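Local coordinates for SusD superfamily protein (Bacteroides fragilis, PDB 3L22) that probably binds a carbohydrate at the bacterial outer membrane, as a member of the SusD superfamily of glycan-binding proteins, and carries bound zinc ions, at residues 380-385 / 400-405; 397-400 / 405-408. All coordinates share one frame; numbering follows the deposited sequence.

Both interactions share helix 395-401 and the chain that leaves its C-terminal end, and their centres lie about 7 Å apart. Interaction 1 reaches from this helix end to the neighbouring helix 374-388; it is partly buried, and its chemistry is polar: a tyrosine stacked on an arginine, a salt bridge, a water and several charged side chains. Interaction 2 is local, bringing strand 406-409 back against the helix that precedes it, and is a buried apolar contact without a hydrogen bond between its segments. A salt bridge from Lys385 NZ to Asp398 OD2 (2.8 Å) ties 380-385 to 397-400, while His405, at the end of 400-405 and the start of 405-408, binds a zinc ion at the margin of interaction 2.

Interaction 1: 380-385 / 400-405; sequences AIYNEK and MRRGEH. With ZN (zinc ion), chain F; EDO (1,2-ethanediol), chain B.
The guanidinium of Arg402 lies flat on one face of the Tyr382 ring, a cation-pi stack with the planes only 16° apart. Arg402 CZ sits 3.7 Å from the ring centroid, displaced toward the CD1 rim, and the bend at chi3 (-75°) turns the group face-on to the tyrosine. Tyrosine suits by its flat, electron-rich face; arginine, a flat cation, can stack by one face while its N-H groups serve partners at its edge. Arg402 NE donates to Glu404 OE2 at 2.8 Å, a salt bridge whose donor lies above the carboxylate plane, and NH1 pairs with Glu336 of helix 327-339. A water accepts from Arg402 NH2 and donates to Tyr382 O (2.8 Å), joining the arginine to the helix backbone. Lys385 NZ and Arg401 NH2 stand 4.1 Å apart, but both are paired with Asp398, and further with Asp333 and Glu336 respectively. A 1,2-ethanediol, probably from the crystallisation liquor, takes bonds from Lys385 NZ through O1 (2.6 Å) and Arg401 NE through O2 (3.1 Å). Gly403, with positive phi (66°), ends helix 395-401 in a Schellman motif, and nearby side chains, chiefly Arg402, meet helix 374-388 of the alpha-helical SusD fold.

Interaction 2: 397-400 / 405-408; sequences IDIM and HFIK. With ZN (zinc ion), chain F.
Ile399 and Phe406 are the closest backbone pair, their CA atoms 6.9 Å apart, where the chain leaves helix 395-401, turns, and returns past it as strand 406-409. No hydrogen bond joins the two segments, and the contact rests on one aromatic ring. Ile399 CG2 stands almost directly over the centre of the Phe406 face, 3.6 Å from the centroid and 13° off the ring normal, a CH-pi contact. A chi1 of -70° leaves CG2 opposite the backbone N of Ile399 and carries it over the ring. Isoleucine thus offers this methyl at the centre and, by its longer CG1 arm, CD1 at 4.0 Å from Phe406 CD2. Met400, present as selenomethionine, adds its CB, 4.1 Å from Phe406 CZ, in an oblique approach.

Strand 406-409 pairs with 414-417 in a two-stranded antiparallel hairpin, a small sheet in a SusD-family chain with far more helix than strand, and backbone bonds from Phe406 to Val417 and from Lys408 to Ile415 hold it together. The contact packs this hairpin onto helix 395-401. Phenylalanine fits this buried site because its broad, flat apolar face takes the Ile399 methyl; it also meets Tyr424, Met72 and Arg52.

Beside this packing, Ile399 CG2 lies 3.8 Å from His405 O, but the side chain of His405 leaves the backbone away from the helix. Its NE2 binds a zinc ion, also held by a water; the modelled 1.8 Å from His405 NE2 to zinc is unusually short, and its exact geometry doubtful. ND1 makes a weak hydrogen bond to Asn416 on the partner strand.

Interaction 1: 380-385 / 400-405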
# COMPACT_ATOMS: atom_id res chain seq x y z
N ALA A 380 8.33 19.33 -4.14
CA ALA A 380 7.94 19.54 -2.74
C ALA A 380 6.84 18.56 -2.33
O ALA A 380 6.82 18.09 -1.20
CB ALA A 380 7.47 20.99 -2.51
N ILE A 381 5.91 18.27 -3.23
CA ILE A 381 4.85 17.30 -2.94
C ILE A 381 5.43 15.89 -2.82
O ILE A 381 5.13 15.18 -1.84
CB ILE A 381 3.72 17.35 -4.00
CG1 ILE A 381 2.99 18.71 -3.94
CG2 ILE A 381 2.74 16.14 -3.79
CD1 ILE A 381 2.17 19.07 -5.20
N TYR A 382 6.31 15.50 -3.76
CA TYR A 382 6.95 14.18 -3.68
C TYR A 382 7.76 13.99 -2.39
O TYR A 382 7.66 12.94 -1.76
CB TYR A 382 7.87 13.91 -4.86
CG TYR A 382 7.24 14.04 -6.24
CD1 TYR A 382 5.88 13.86 -6.45
CD2 TYR A 382 8.02 14.34 -7.35
CE1 TYR A 382 5.31 14.00 -7.74
CE2 TYR A 382 7.45 14.45 -8.67
CZ TYR A 382 6.10 14.30 -8.82
OH TYR A 382 5.54 14.42 -10.06
N ASN A 383 8.52 15.03 -2.00
CA ASN A 383 9.31 14.97 -0.79
C ASN A 383 8.46 14.92 0.48
O ASN A 383 8.77 14.17 1.38
CB ASN A 383 10.28 16.15 -0.71
CG ASN A 383 11.47 16.00 -1.62
OD1 ASN A 383 11.88 14.88 -1.96
ND2 ASN A 383 12.04 17.12 -2.04
N GLU A 384 7.39 15.70 0.53
CA GLU A 384 6.48 15.64 1.67
C GLU A 384 5.87 14.24 1.85
O GLU A 384 5.77 13.72 2.96
CB GLU A 384 5.37 16.69 1.54
CG GLU A 384 4.74 17.09 2.89
CD GLU A 384 5.68 17.89 3.80
OE1 GLU A 384 6.51 18.70 3.30
OE2 GLU A 384 5.54 17.76 5.03
N LYS A 385 5.49 13.63 0.74
CA LYS A 385 4.94 12.28 0.71
C LYS A 385 6.01 11.27 1.21
O LYS A 385 5.70 10.37 1.97
CB LYS A 385 4.48 11.96 -0.71
CG LYS A 385 3.77 10.62 -0.91
CD LYS A 385 2.29 10.73 -0.69
CE LYS A 385 1.55 9.41 -1.03
NZ LYS A 385 1.60 9.17 -2.49
N MSE A 400 7.72 3.64 -8.80
CA MSE A 400 7.40 2.81 -9.92
C MSE A 400 6.27 3.38 -10.77
O MSE A 400 6.40 3.40 -11.99
CB MSE A 400 7.02 1.41 -9.48
CG MSE A 400 7.14 0.40 -10.61
SE MSE A 400 6.58 -1.26 -9.82
CE MSE A 400 7.45 -2.48 -11.08
N ARG A 401 5.18 3.86 -10.18
CA ARG A 401 4.06 4.33 -11.01
C ARG A 401 4.46 5.52 -11.84
O ARG A 401 4.04 5.65 -13.00
CB ARG A 401 2.79 4.60 -10.20
CG ARG A 401 2.83 5.79 -9.27
CD ARG A 401 1.43 6.07 -8.75
NE ARG A 401 1.52 7.01 -7.64
CZ ARG A 401 1.62 8.33 -7.72
NH1 ARG A 401 1.64 8.97 -8.88
NH2 ARG A 401 1.72 9.02 -6.61
N ARG A 402 5.36 6.35 -11.29
CA ARG A 402 5.89 7.45 -12.06
C ARG A 402 6.98 7.07 -13.07
O ARG A 402 7.47 7.93 -13.75
CB ARG A 402 6.34 8.58 -11.15
CG ARG A 402 5.18 9.26 -10.41
CD ARG A 402 5.60 10.59 -9.83
NE ARG A 402 6.42 10.49 -8.62
CZ ARG A 402 5.97 10.54 -7.37
NH1 ARG A 402 4.67 10.64 -7.10
NH2 ARG A 402 6.84 10.48 -6.35
N GLY A 403 7.36 5.80 -13.18
CA GLY A 403 8.39 5.38 -14.11
C GLY A 403 9.77 5.95 -13.79
O GLY A 403 10.59 6.08 -14.67
N GLU A 404 10.02 6.26 -12.51
CA GLU A 404 11.29 6.80 -12.10
C GLU A 404 12.29 5.69 -11.85
O GLU A 404 11.93 4.54 -11.56
CB GLU A 404 11.14 7.62 -10.81
CG GLU A 404 10.24 8.89 -10.95
CD GLU A 404 9.82 9.53 -9.62
OE1 GLU A 404 10.29 9.10 -8.52
OE2 GLU A 404 9.06 10.53 -9.68
N HIS A 405 13.58 6.04 -11.95
CA HIS A 405 14.63 5.12 -11.53
C HIS A 405 14.61 4.93 -10.01
O HIS A 405 14.38 5.87 -9.29
CB HIS A 405 16.02 5.65 -11.91
CG HIS A 405 16.30 5.65 -13.37
ND1 HIS A 405 17.21 4.80 -13.96
CD2 HIS A 405 15.82 6.43 -14.37
CE1 HIS A 405 17.26 5.04 -15.26
NE2 HIS A 405 16.43 6.03 -15.53
ZN ZN F . 16.27 6.08 -17.35
C1 EDO B . -0.15 6.73 -3.68
O1 EDO B . -0.10 7.20 -2.35
C2 EDO B . 0.58 5.40 -3.89
O2 EDO B . 0.53 5.20 -5.33
O HOH W 1 6.70 10.82 -3.31
O HOH W 2 16.17 8.24 -17.13

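Interaction 2: 397-400 / 405-408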
# COMPACT_ATOMS: atom_id res chain seq x y z
N ILE A 397 5.99 2.16 -4.52
CA ILE A 397 4.87 2.29 -5.45
C ILE A 397 4.93 3.65 -6.15
O ILE A 397 4.74 3.75 -7.36
CB ILE A 397 3.51 2.09 -4.76
CG1 ILE A 397 3.42 0.64 -4.24
CG2 ILE A 397 2.38 2.44 -5.69
CD1 ILE A 397 2.21 0.30 -3.35
N ASP A 398 5.19 4.72 -5.40
CA ASP A 398 5.22 6.06 -6.01
C ASP A 398 6.34 6.15 -7.06
O ASP A 398 6.13 6.68 -8.17
CB ASP A 398 5.37 7.15 -4.94
CG ASP A 398 4.06 7.47 -4.20
OD1 ASP A 398 2.94 7.04 -4.62
OD2 ASP A 398 4.14 8.19 -3.17
N ILE A 399 7.50 5.57 -6.75
CA ILE A 399 8.63 5.58 -7.69
C ILE A 399 8.25 4.84 -8.99
O ILE A 399 8.45 5.32 -10.13
CB ILE A 399 9.87 4.91 -7.06
CG1 ILE A 399 10.44 5.79 -5.93
CG2 ILE A 399 10.95 4.64 -8.12
CD1 ILE A 399 11.50 5.10 -4.97
N MSE A 400 7.72 3.64 -8.80
CA MSE A 400 7.40 2.81 -9.92
C MSE A 400 6.27 3.38 -10.77
O MSE A 400 6.40 3.40 -11.99
CB MSE A 400 7.02 1.41 -9.48
CG MSE A 400 7.14 0.40 -10.61
SE MSE A 400 6.58 -1.26 -9.82
CE MSE A 400 7.45 -2.48 -11.08
N HIS A 405 13.58 6.04 -11.95
CA HIS A 405 14.63 5.12 -11.53
C HIS A 405 14.61 4.93 -10.01
O HIS A 405 14.38 5.87 -9.29
CB HIS A 405 16.02 5.65 -11.91
CG HIS A 405 16.30 5.65 -13.37
ND1 HIS A 405 17.21 4.80 -13.96
CD2 HIS A 405 15.82 6.43 -14.37
CE1 HIS A 405 17.26 5.04 -15.26
NE2 HIS A 405 16.43 6.03 -15.53
N PHE A 406 14.89 3.71 -9.56
CA PHE A 406 15.18 3.45 -8.18
C PHE A 406 16.66 3.74 -8.01
O PHE A 406 17.50 3.00 -8.55
CB PHE A 406 14.90 1.99 -7.84
CG PHE A 406 13.45 1.62 -7.88
CD1 PHE A 406 12.87 1.15 -9.06
CD2 PHE A 406 12.66 1.74 -6.76
CE1 PHE A 406 11.51 0.77 -9.07
CE2 PHE A 406 11.33 1.40 -6.77
CZ PHE A 406 10.75 0.91 -7.93
N ILE A 407 16.96 4.81 -7.28
CA ILE A 407 18.34 5.28 -7.09
C ILE A 407 18.69 5.32 -5.62
O ILE A 407 18.08 6.09 -4.84
CB ILE A 407 18.58 6.67 -7.74
CG1 ILE A 407 18.26 6.59 -9.23
CG2 ILE A 407 20.07 7.16 -7.49
CD1 ILE A 407 18.45 7.93 -10.03
N LYS A 408 19.62 4.47 -5.22
CA LYS A 408 20.01 4.38 -3.82
C LYS A 408 21.54 4.53 -3.70
O LYS A 408 22.28 3.58 -3.93
CB LYS A 408 19.49 3.07 -3.18
CG LYS A 408 18.11 2.64 -3.70
CD LYS A 408 17.60 1.38 -3.01
CE LYS A 408 16.33 0.84 -3.68
NZ LYS A 408 15.65 -0.23 -2.91
ZN ZN F . 16.27 6.08 -17.35
O HOH W 2 16.17 8.24 -17.13